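Local coordinates for peptidoglycan-recognition protein LC (Drosophila melanogaster, PDB 2F2L), which senses bacterial peptidoglycan through its extracellular amidase-like PGRP domain and is a major activator of the imd/Relish pathway of fly innate immunity, at residues 24-28 and 93-98; 138-142 and 157-161; 17-22 and 79-84; 27-31 and 86-90. All coordinates share one frame; numbering follows the deposited sequence.

How the contacts relate
Contacts 1, 2 and 4 gather round the central mixed sheet, contacts 2 and 4 buried and contact 1 partly so, whereas contact 3 lies at the surface. The strand 24-31 serves contacts 1 and 4, which share Val27 and Ile28: contact 1 adds a parallel neighbour through backbone bonds, and contact 4 packs the strand's side chains against a loop without any hydrogen bond. That loop is tied to contact 1 where His87 NE2 meets Ser97 OG. Contact 2 stands on strand 136-140, paired with 24-31, and relies on aromatic rings. Contact 3 joins two irregular segments by backbone bonds and a lysine-aspartate salt bridge, as befits a surface site; Leu20 packs on Leu98 of contact 1.

Contact 1: residues 24-28 and 93-98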
loop_
_atom_site.group_PDB
_atom_site.type_symbol
_atom_site.label_atom_id
_atom_site.label_comp_id
_atom_site.label_asym_id
_atom_site.label_seq_id
_atom_site.Cartn_x
_atom_site.Cartn_y
_atom_site.Cartn_z
ATOM N N VAL A 24 -26.273 8.631 -0.387
ATOM C CA VAL A 24 -26.363 8.475 1.074
ATOM C C VAL A 24 -26.841 9.767 1.731
ATOM O O VAL A 24 -26.566 10.875 1.240
ATOM C CB VAL A 24 -25.017 8.006 1.738
ATOM C CG1 VAL A 24 -24.539 6.682 1.123
ATOM C CG2 VAL A 24 -23.931 9.068 1.685
ATOM N N GLY A 25 -27.550 9.623 2.845
ATOM C CA GLY A 25 -28.017 10.773 3.621
ATOM C C GLY A 25 -27.120 11.078 4.808
ATOM O O GLY A 25 -27.358 12.030 5.556
ATOM N N LEU A 26 -26.069 10.279 4.964
ATOM C CA LEU A 26 -25.217 10.355 6.148
ATOM C C LEU A 26 -23.729 10.227 5.804
ATOM O O LEU A 26 -23.319 9.301 5.096
ATOM C CB LEU A 26 -25.616 9.251 7.116
ATOM C CG LEU A 26 -24.873 9.181 8.451
ATOM C CD1 LEU A 26 -25.137 10.417 9.273
ATOM C CD2 LEU A 26 -25.306 7.934 9.206
ATOM N N VAL A 27 -22.930 11.152 6.317
ATOM C CA VAL A 27 -21.475 11.109 6.185
ATOM C C VAL A 27 -20.891 11.119 7.592
ATOM O O VAL A 27 -21.294 11.946 8.425
ATOM C CB VAL A 27 -20.940 12.307 5.356
ATOM C CG1 VAL A 27 -19.414 12.246 5.214
ATOM C CG2 VAL A 27 -21.593 12.322 4.002
ATOM N N ILE A 28 -19.961 10.201 7.870
ATOM C CA ILE A 28 -19.433 9.997 9.228
ATOM C C ILE A 28 -17.942 10.306 9.303
ATOM O O ILE A 28 -17.135 9.802 8.486
ATOM C CB ILE A 28 -19.671 8.546 9.702
ATOM C CG1 ILE A 28 -21.175 8.254 9.779
ATOM C CG2 ILE A 28 -19.059 8.306 11.076
ATOM C CD1 ILE A 28 -21.504 6.777 9.805
ATOM N N TYR A 93 -25.458 1.190 9.805
ATOM C CA TYR A 93 -24.734 2.427 9.527
ATOM C C TYR A 93 -23.887 2.339 8.257
ATOM O O TYR A 93 -23.965 3.220 7.386
ATOM C CB TYR A 93 -23.857 2.817 10.729
ATOM C CG TYR A 93 -24.648 3.400 11.884
ATOM C CD1 TYR A 93 -25.472 4.511 11.695
ATOM C CD2 TYR A 93 -24.565 2.860 13.164
ATOM C CE1 TYR A 93 -26.197 5.065 12.744
ATOM C CE2 TYR A 93 -25.289 3.416 14.233
ATOM C CZ TYR A 93 -26.107 4.515 14.007
ATOM O OH TYR A 93 -26.837 5.089 15.038
ATOM N N ASP A 94 -23.075 1.284 8.168
ATOM C CA ASP A 94 -22.118 1.114 7.067
ATOM C C ASP A 94 -22.801 1.029 5.704
ATOM O O ASP A 94 -22.250 1.514 4.717
ATOM C CB ASP A 94 -21.219 -0.119 7.285
ATOM C CG ASP A 94 -20.248 0.054 8.445
ATOM O OD1 ASP A 94 -19.832 1.212 8.720
ATOM O OD2 ASP A 94 -19.889 -0.963 9.092
ATOM N N SER A 95 -23.996 0.446 5.649
ATOM C CA SER A 95 -24.744 0.349 4.393
ATOM C C SER A 95 -25.466 1.662 3.992
ATOM O O SER A 95 -26.023 1.760 2.897
ATOM C CB SER A 95 -25.752 -0.798 4.464
ATOM O OG SER A 95 -26.829 -0.464 5.328
ATOM N N GLN A 96 -25.465 2.648 4.886
ATOM C CA GLN A 96 -26.235 3.881 4.685
ATOM C C GLN A 96 -25.411 5.148 4.908
ATOM O O GLN A 96 -25.960 6.214 5.187
ATOM C CB GLN A 96 -27.450 3.865 5.610
ATOM C CG GLN A 96 -28.375 2.712 5.318
ATOM C CD GLN A 96 -29.594 2.710 6.183
ATOM O OE1 GLN A 96 -30.649 3.187 5.762
ATOM N NE2 GLN A 96 -29.479 2.162 7.394
ATOM N N SER A 97 -24.097 5.045 4.742
ATOM C CA SER A 97 -23.213 6.188 4.973
ATOM C C SER A 97 -21.962 6.119 4.116
ATOM O O SER A 97 -21.680 5.103 3.486
ATOM C CB SER A 97 -22.812 6.279 6.454
ATOM O OG SER A 97 -22.107 5.116 6.897
ATOM N N LEU A 98 -21.250 7.240 4.078
ATOM C CA LEU A 98 -19.881 7.303 3.615
ATOM C C LEU A 98 -19.054 7.731 4.808
ATOM O O LEU A 98 -19.543 8.466 5.687
ATOM C CB LEU A 98 -19.729 8.341 2.509
ATOM C CG LEU A 98 -20.291 7.998 1.132
ATOM C CD1 LEU A 98 -20.372 9.268 0.313
ATOM C CD2 LEU A 98 -19.451 6.923 0.393
HETATM O O HOH W 1 -28.159 7.246 4.171
#
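Tyr93, of the short helix 91-94, lays its ring obliquely against Leu26, with CD2 of Leu26 4.2 Å from CD1 of Tyr93. Past the helix, Gln96 turns its carbonyl toward the strand: a water accepts from Gly25 N at 2.8 Å and donates to Gln96 O at 2.6 Å, bridging the backbones where the chain turns a corner at Gly25. Ser97 is small enough to sit close to the strand. Its OG lies between the backbone N and the carbonyl carbon (chi1 61°) and binds Tyr93 O at 2.7 Å from above the carbonyl plane, while Gln96 N reaches the same oxygen from the opposite face. CD1 of Ile28 packs on Ser97 OG at 3.4 Å. Leu98 then opens the strand 98-102, parallel to 24-31. Its N donates to Leu26 O at 3.1 Å, and its O accepts from Ile28 N at 2.8 Å, so that Leu98 straddles Val27 as parallel pairing requires. Its branched end crosses Val24 at about a right angle, CD1 of Leu98 being 3.8 Å from CG2 of Val24. Backbone polarity is thus satisfied between the strands while apolar branches fill the flanks, and the two bonds on Tyr93 O hold the turn between the helix and strand 98-102.

Contact 2: residues 138-142 and 157-161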
loop_
_atom_site.group_PDB
_atom_site.type_symbol
_atom_site.label_atom_id
_atom_site.label_comp_id
_atom_site.label_asym_id
_atom_site.label_seq_id
_atom_site.Cartn_x
_atom_site.Cartn_y
_atom_site.Cartn_z
ATOM N N PHE A 138 -23.870 15.357 8.411
ATOM C CA PHE A 138 -22.450 15.060 8.662
ATOM C C PHE A 138 -22.327 14.936 10.182
ATOM O O PHE A 138 -22.761 15.829 10.924
ATOM C CB PHE A 138 -21.594 16.198 8.092
ATOM C CG PHE A 138 -20.086 15.977 8.143
ATOM C CD1 PHE A 138 -19.517 14.707 8.089
ATOM C CD2 PHE A 138 -19.237 17.075 8.187
ATOM C CE1 PHE A 138 -18.134 14.537 8.128
ATOM C CE2 PHE A 138 -17.845 16.914 8.227
ATOM C CZ PHE A 138 -17.293 15.637 8.184
ATOM N N THR A 139 -21.806 13.815 10.667
ATOM C CA THR A 139 -21.723 13.597 12.119
ATOM C C THR A 139 -20.474 12.851 12.548
ATOM O O THR A 139 -19.729 12.345 11.721
ATOM C CB THR A 139 -22.967 12.857 12.662
ATOM O OG1 THR A 139 -22.991 12.941 14.095
ATOM C CG2 THR A 139 -22.984 11.431 12.261
ATOM N N ALA A 140 -20.270 12.805 13.861
ATOM C CA ALA A 140 -19.159 12.106 14.467
ATOM C C ALA A 140 -19.525 10.663 14.689
ATOM O O ALA A 140 -20.630 10.339 15.171
ATOM C CB ALA A 140 -18.783 12.753 15.792
ATOM N N SER A 141 -18.581 9.794 14.353
ATOM C CA SER A 141 -18.689 8.389 14.686
ATOM C C SER A 141 -18.955 8.182 16.176
ATOM O O SER A 141 -19.686 7.269 16.550
ATOM C CB SER A 141 -17.430 7.634 14.242
ATOM O OG SER A 141 -16.285 8.089 14.935
ATOM N N SER A 142 -18.391 9.052 17.016
ATOM C CA SER A 142 -18.527 8.916 18.458
ATOM C C SER A 142 -19.921 9.279 18.974
ATOM O O SER A 142 -20.349 8.768 20.001
ATOM C CB SER A 142 -17.491 9.777 19.183
ATOM O OG SER A 142 -17.665 11.138 18.869
ATOM N N TYR A 157 -13.977 16.807 16.048
ATOM C CA TYR A 157 -15.420 17.022 15.903
ATOM C C TYR A 157 -15.849 18.451 16.249
ATOM O O TYR A 157 -16.775 18.976 15.642
ATOM C CB TYR A 157 -16.205 16.021 16.747
ATOM C CG TYR A 157 -15.831 14.580 16.462
ATOM C CD1 TYR A 157 -15.748 14.106 15.153
ATOM C CD2 TYR A 157 -15.572 13.685 17.501
ATOM C CE1 TYR A 157 -15.426 12.790 14.886
ATOM C CE2 TYR A 157 -15.228 12.362 17.238
ATOM C CZ TYR A 157 -15.158 11.926 15.930
ATOM O OH TYR A 157 -14.822 10.617 15.650
ATOM N N ALA A 158 -15.152 19.066 17.204
ATOM C CA ALA A 158 -15.387 20.467 17.580
ATOM C C ALA A 158 -15.148 21.420 16.410
ATOM O O ALA A 158 -15.776 22.471 16.326
ATOM C CB ALA A 158 -14.500 20.851 18.758
ATOM N N SER A 159 -14.251 21.029 15.501
ATOM C CA SER A 159 -13.937 21.824 14.308
ATOM C C SER A 159 -15.087 21.910 13.294
ATOM O O SER A 159 -15.114 22.826 12.468
ATOM C CB SER A 159 -12.674 21.270 13.626
ATOM O OG SER A 159 -11.630 21.080 14.581
ATOM N N PHE A 160 -16.025 20.962 13.355
ATOM C CA PHE A 160 -17.208 20.961 12.484
ATOM C C PHE A 160 -18.488 21.401 13.195
ATOM O O PHE A 160 -19.550 21.465 12.585
ATOM C CB PHE A 160 -17.456 19.558 11.920
ATOM C CG PHE A 160 -16.291 18.980 11.194
ATOM C CD1 PHE A 160 -15.758 19.624 10.093
ATOM C CD2 PHE A 160 -15.742 17.774 11.597
ATOM C CE1 PHE A 160 -14.690 19.082 9.407
ATOM C CE2 PHE A 160 -14.682 17.221 10.921
ATOM C CZ PHE A 160 -14.153 17.870 9.817
ATOM N N ALA A 161 -18.382 21.723 14.476
ATOM C CA ALA A 161 -19.564 21.970 15.316
ATOM C C ALA A 161 -20.499 23.071 14.809
ATOM O O ALA A 161 -21.712 22.970 14.979
ATOM C CB ALA A 161 -19.135 22.252 16.757
#
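Phe138 swings its ring out opposite its backbone N (chi1 -174°), from strand 136-140 toward Phe160, whose own CG stands anti to the carbonyl carbon (chi1 -56°) and turns a ring face to meet it. The result is an edge-to-face pair: CE2 of Phe138 sits over the centre of the Phe160 ring, the centroids are 4.9 Å apart and the planes meet at 56°. Tyr157, three residues before Phe160, receives a smaller partner. The methyl of Ala140 stands over the middle of its ring, CB being 3.4 Å from the centroid, a CH-pi contact that a side chain this short permits at close range. Here strand 136-140, neighbour of 24-31 in the amidase-like sheet, passes directly into helix 141-144, with Ala140 at the N-cap position, and the C-terminal segment from helix 154-158 onward packs against this junction. Trp166 extends the aromatic cluster, meeting the rings of both Phe138 and Phe160. At the polar end of Tyr157, OH lies 3.0 Å from Ser141 OG and also bonds to Phe151 O, so this buried hydroxyl has a backbone partner as well. Ser142 brings its OG obliquely to the same ring, 3.2 Å from CE2 of Tyr157.

Contact 3: residues 17-22 and 79-84; sequences IPDLEL and RGWNKM. With SO4 (sulfate ion), chain E.
Lys83 and Asp19 cross obliquely, the lysine chain bent at chi2 (-65°) so that its ammonium group swings back over the neighbouring loop. There NZ of Lys83 donates to Ile17 O at 2.8 Å and forms a salt bridge with Asp19 OD1, also 2.8 Å, approaching that oxygen from above the carboxylate plane. A sulfate, probably from the crystallisation liquor, takes a third bond from NZ through its O2. The backbones meet in a single bridge: Met84 N donates to Pro18 O at 2.9 Å, and Leu20 N to Asn82 O at 3.0 Å. A water donates to both Leu20 O and Asn82 O. The flexible, unbranched chain of Met84 bends at chi3, bringing CE to 3.8 Å from Pro18 CG, while Leu20 crosses Met84 at about a right angle. Ile17 crosses Arg79 likewise, its CD1 over one face of the guanidinium, whose NH1 meanwhile holds Met84 O at 2.8 Å. At the surface of the PGRP domain, the loop leading into strand 24-31 is therefore joined to the loop between strand 75-77 and helix 91-94 by two main-chain bonds as well as by side chains, and the long lysine gathers a carbonyl, a carboxylate and an anion whose negative character probably favours its charged form.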
loop_
_atom_site.group_PDB
_atom_site.type_symbol
_atom_site.label_atom_id
_atom_site.label_comp_id
_atom_site.label_asym_id
_atom_site.label_seq_id
_atom_site.Cartn_x
_atom_site.Cartn_y
_atom_site.Cartn_z
ATOM N N ILE A 17 -16.614 -6.344 -2.743
ATOM C CA ILE A 17 -17.175 -5.474 -1.713
ATOM C C ILE A 17 -18.542 -4.990 -2.192
ATOM O O ILE A 17 -18.707 -4.689 -3.372
ATOM C CB ILE A 17 -16.198 -4.316 -1.423
ATOM C CG1 ILE A 17 -14.982 -4.901 -0.679
ATOM C CG2 ILE A 17 -16.866 -3.219 -0.580
ATOM C CD1 ILE A 17 -13.880 -3.931 -0.418
ATOM N N PRO A 18 -19.541 -4.950 -1.301
ATOM C CA PRO A 18 -20.876 -4.573 -1.790
ATOM C C PRO A 18 -20.967 -3.094 -2.170
ATOM O O PRO A 18 -20.275 -2.269 -1.592
ATOM C CB PRO A 18 -21.788 -4.862 -0.591
ATOM C CG PRO A 18 -20.952 -5.676 0.362
ATOM C CD PRO A 18 -19.562 -5.215 0.148
ATOM N N ASP A 19 -21.801 -2.786 -3.154
ATOM C CA ASP A 19 -22.093 -1.409 -3.522
ATOM C C ASP A 19 -23.018 -0.771 -2.497
ATOM O O ASP A 19 -23.916 -1.418 -1.965
ATOM C CB ASP A 19 -22.802 -1.345 -4.869
ATOM C CG ASP A 19 -21.957 -1.855 -6.019
ATOM O OD1 ASP A 19 -20.736 -1.609 -6.047
ATOM O OD2 ASP A 19 -22.553 -2.475 -6.924
ATOM N N LEU A 20 -22.819 0.515 -2.257
ATOM C CA LEU A 20 -23.832 1.337 -1.586
ATOM C C LEU A 20 -25.051 1.637 -2.461
ATOM O O LEU A 20 -24.920 1.840 -3.671
ATOM C CB LEU A 20 -23.227 2.677 -1.203
ATOM C CG LEU A 20 -22.267 2.723 -0.034
ATOM C CD1 LEU A 20 -21.615 4.104 -0.010
ATOM C CD2 LEU A 20 -23.012 2.441 1.252
ATOM N N GLU A 21 -26.229 1.698 -1.838
ATOM C CA GLU A 21 -27.384 2.356 -2.447
ATOM C C GLU A 21 -27.162 3.863 -2.333
ATOM O O GLU A 21 -27.014 4.392 -1.224
ATOM C CB GLU A 21 -28.687 1.988 -1.738
ATOM C CG GLU A 21 -28.982 0.501 -1.659
ATOM C CD GLU A 21 -29.166 -0.139 -3.018
ATOM O OE1 GLU A 21 -29.812 0.491 -3.886
ATOM O OE2 GLU A 21 -28.675 -1.278 -3.209
ATOM N N LEU A 22 -27.130 4.551 -3.465
ATOM C CA LEU A 22 -26.841 5.986 -3.482
ATOM C C LEU A 22 -28.098 6.789 -3.842
ATOM O O LEU A 22 -28.985 6.271 -4.483
ATOM C CB LEU A 22 -25.728 6.289 -4.490
ATOM C CG LEU A 22 -24.395 5.564 -4.276
ATOM C CD1 LEU A 22 -23.502 5.749 -5.487
ATOM C CD2 LEU A 22 -23.679 6.043 -3.014
ATOM N N ARG A 79 -12.186 3.156 -0.216
ATOM C CA ARG A 79 -13.147 2.374 -0.992
ATOM C C ARG A 79 -13.905 3.217 -2.018
ATOM O O ARG A 79 -14.634 2.679 -2.858
ATOM C CB ARG A 79 -14.143 1.701 -0.066
ATOM C CG ARG A 79 -13.483 0.833 0.975
ATOM C CD ARG A 79 -14.462 -0.112 1.643
ATOM N NE ARG A 79 -13.769 -0.927 2.641
ATOM C CZ ARG A 79 -14.276 -1.992 3.251
ATOM N NH1 ARG A 79 -15.516 -2.398 3.001
ATOM N NH2 ARG A 79 -13.525 -2.667 4.119
ATOM N N GLY A 80 -13.780 4.537 -1.926
ATOM C CA GLY A 80 -14.402 5.430 -2.896
ATOM C C GLY A 80 -15.873 5.696 -2.650
ATOM O O GLY A 80 -16.421 5.346 -1.604
ATOM N N TRP A 81 -16.500 6.327 -3.647
ATOM C CA TRP A 81 -17.883 6.797 -3.573
ATOM C C TRP A 81 -18.907 5.683 -3.583
ATOM O O TRP A 81 -19.986 5.835 -3.025
ATOM C CB TRP A 81 -18.210 7.712 -4.765
ATOM C CG TRP A 81 -17.497 9.010 -4.780
ATOM C CD1 TRP A 81 -16.616 9.448 -5.723
ATOM C CD2 TRP A 81 -17.613 10.063 -3.812
ATOM N NE1 TRP A 81 -16.165 10.704 -5.398
ATOM C CE2 TRP A 81 -16.767 11.108 -4.231
ATOM C CE3 TRP A 81 -18.354 10.223 -2.633
ATOM C CZ2 TRP A 81 -16.638 12.304 -3.512
ATOM C CZ3 TRP A 81 -18.232 11.411 -1.921
ATOM C CH2 TRP A 81 -17.380 12.434 -2.361
ATOM N N ASN A 82 -18.586 4.576 -4.245
ATOM C CA ASN A 82 -19.614 3.622 -4.628
ATOM C C ASN A 82 -19.655 2.355 -3.821
ATOM O O ASN A 82 -20.590 1.591 -3.968
ATOM C CB ASN A 82 -19.454 3.262 -6.096
ATOM C CG ASN A 82 -19.546 4.461 -6.994
ATOM O OD1 ASN A 82 -20.323 5.387 -6.747
ATOM N ND2 ASN A 82 -18.757 4.452 -8.058
ATOM N N LYS A 83 -18.647 2.123 -2.981
ATOM C CA LYS A 83 -18.539 0.871 -2.226
ATOM C C LYS A 83 -18.786 1.077 -0.731
ATOM O O LYS A 83 -18.396 2.090 -0.155
ATOM C CB LYS A 83 -17.162 0.231 -2.447
ATOM C CG LYS A 83 -16.925 -0.301 -3.858
ATOM C CD LYS A 83 -17.859 -1.460 -4.181
ATOM C CE LYS A 83 -17.463 -2.185 -5.458
ATOM N NZ LYS A 83 -18.443 -3.270 -5.766
ATOM N N MET A 84 -19.438 0.092 -0.119
ATOM C CA MET A 84 -19.737 0.125 1.302
ATOM C C MET A 84 -18.437 0.045 2.143
ATOM O O MET A 84 -17.555 -0.793 1.891
ATOM C CB MET A 84 -20.656 -1.046 1.618
ATOM C CG MET A 84 -21.373 -0.976 2.927
ATOM S SD MET A 84 -22.524 -2.367 3.086
ATOM C CE MET A 84 -21.404 -3.642 3.576
HETATM S S SO4 E . -20.218 -4.430 -9.275
HETATM O O1 SO4 E . -21.516 -4.296 -8.618
HETATM O O2 SO4 E . -19.130 -4.283 -8.305
HETATM O O3 SO4 E . -20.083 -3.411 -10.310
HETATM O O4 SO4 E . -20.126 -5.757 -9.880
HETATM O O HOH W 2 -15.874 -5.369 -5.266
HETATM O O HOH W 3 -23.029 1.967 -5.429
#

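Contact 4: residues 27-31 and 86-90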
loop_
_atom_site.group_PDB
_atom_site.type_symbol
_atom_site.label_atom_id
_atom_site.label_comp_id
_atom_site.label_asym_id
_atom_site.label_seq_id
_atom_site.Cartn_x
_atom_site.Cartn_y
_atom_site.Cartn_z
ATOM N N VAL A 27 -22.930 11.152 6.317
ATOM C CA VAL A 27 -21.475 11.109 6.185
ATOM C C VAL A 27 -20.891 11.119 7.592
ATOM O O VAL A 27 -21.294 11.946 8.425
ATOM C CB VAL A 27 -20.940 12.307 5.356
ATOM C CG1 VAL A 27 -19.414 12.246 5.214
ATOM C CG2 VAL A 27 -21.593 12.322 4.002
ATOM N N ILE A 28 -19.961 10.201 7.870
ATOM C CA ILE A 28 -19.433 9.997 9.228
ATOM C C ILE A 28 -17.942 10.306 9.303
ATOM O O ILE A 28 -17.135 9.802 8.486
ATOM C CB ILE A 28 -19.671 8.546 9.702
ATOM C CG1 ILE A 28 -21.175 8.254 9.779
ATOM C CG2 ILE A 28 -19.059 8.306 11.076
ATOM C CD1 ILE A 28 -21.504 6.777 9.805
ATOM N N ALA A 29 -17.571 11.132 10.282
ATOM C CA ALA A 29 -16.171 11.482 10.491
ATOM C C ALA A 29 -15.549 10.579 11.557
ATOM O O ALA A 29 -16.202 10.221 12.534
ATOM C CB ALA A 29 -16.028 12.945 10.862
ATOM N N LEU A 30 -14.309 10.173 11.323
ATOM C CA LEU A 30 -13.587 9.307 12.242
ATOM C C LEU A 30 -12.097 9.682 12.265
ATOM O O LEU A 30 -11.564 10.166 11.271
ATOM C CB LEU A 30 -13.702 7.825 11.846
ATOM C CG LEU A 30 -15.055 7.190 11.528
ATOM C CD1 LEU A 30 -15.320 7.183 10.035
ATOM C CD2 LEU A 30 -15.103 5.774 12.061
ATOM N N PRO A 31 -11.424 9.441 13.398
ATOM C CA PRO A 31 -9.968 9.540 13.435
ATOM C C PRO A 31 -9.335 8.219 12.981
ATOM O O PRO A 31 -9.947 7.162 13.135
ATOM C CB PRO A 31 -9.692 9.792 14.916
ATOM C CG PRO A 31 -10.767 9.006 15.600
ATOM C CD PRO A 31 -11.976 9.067 14.707
ATOM N N ALA A 86 -16.503 -0.067 6.087
ATOM C CA ALA A 86 -16.570 -0.959 7.240
ATOM C C ALA A 86 -16.185 -0.201 8.519
ATOM O O ALA A 86 -15.672 -0.764 9.484
ATOM C CB ALA A 86 -15.661 -2.144 7.015
ATOM N N HIS A 87 -16.497 1.084 8.517
ATOM C CA HIS A 87 -16.045 2.007 9.541
ATOM C C HIS A 87 -16.768 1.843 10.885
ATOM O O HIS A 87 -16.129 1.916 11.919
ATOM C CB HIS A 87 -16.121 3.454 9.021
ATOM C CG HIS A 87 -17.405 3.787 8.333
ATOM N ND1 HIS A 87 -17.679 3.399 7.037
ATOM C CD2 HIS A 87 -18.501 4.453 8.770
ATOM C CE1 HIS A 87 -18.886 3.826 6.703
ATOM N NE2 HIS A 87 -19.406 4.467 7.737
ATOM N N MET A 88 -18.076 1.612 10.889
ATOM C CA MET A 88 -18.815 1.441 12.158
ATOM C C MET A 88 -18.901 -0.009 12.676
ATOM O O MET A 88 -19.341 -0.238 13.819
ATOM C CB MET A 88 -20.236 1.996 12.022
ATOM C CG MET A 88 -20.303 3.439 11.564
ATOM S SD MET A 88 -19.354 4.575 12.595
ATOM C CE MET A 88 -20.489 4.658 13.978
ATOM N N ASN A 89 -18.487 -0.980 11.862
ATOM C CA ASN A 89 -18.647 -2.402 12.208
ATOM C C ASN A 89 -20.107 -2.688 12.542
ATOM O O ASN A 89 -20.424 -3.422 13.484
ATOM C CB ASN A 89 -17.751 -2.779 13.392
ATOM C CG ASN A 89 -16.304 -2.399 13.166
ATOM O OD1 ASN A 89 -15.648 -2.928 12.270
ATOM N ND2 ASN A 89 -15.789 -1.486 13.990
ATOM N N ASN A 90 -20.987 -2.074 11.761
ATOM C CA ASN A 90 -22.414 -2.164 11.959
ATOM C C ASN A 90 -23.064 -1.968 10.606
ATOM O O ASN A 90 -22.927 -0.901 10.000
ATOM C CB ASN A 90 -22.847 -1.080 12.939
ATOM C CG ASN A 90 -24.327 -1.052 13.162
ATOM O OD1 ASN A 90 -25.092 -0.775 12.253
ATOM N ND2 ASN A 90 -24.737 -1.312 14.374
#
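The imidazole of His87 meets Ile28 edge-on: CD1 of Ile28 lies near the ring plane, 3.7 Å from NE2 of His87. On the same strand Leu30, two residues on and so on the same side of the sheet, crosses the histidine at about a right angle and sets its CD1 3.9 Å from CB of His87. Met88 completes this first shell. Its chi1 (-55°) brings Met88 CG to 4.0 Å from Ile28 CD1, and the bend at chi2 turns SD of Met88 to 4.0 Å from Ile28 CG2; a long, pliant side chain suits the uneven surface of a branched residue. No hydrogen bond joins the two segments, and the contact is apolar packing near the centre of the domain. It places the loop between strand 75-77 and helix 91-94 over one face of the central sheet in this PGRP domain, the face carrying Ile28 and Leu30. Farther out, polar groups fix the loop. His87 NE2 is hydrogen-bonded to Ser97 OG, which gives the buried ring nitrogen a partner and restrains the rotation of the ring. Asp94 receives Met88 N on OD1 and Asn90 N on OD2, and Asn90, at the N-cap of helix 91-94, returns its OD1 to Tyr93 N. Leu144, from helix 141-144, packs against both Ile28 and Met88.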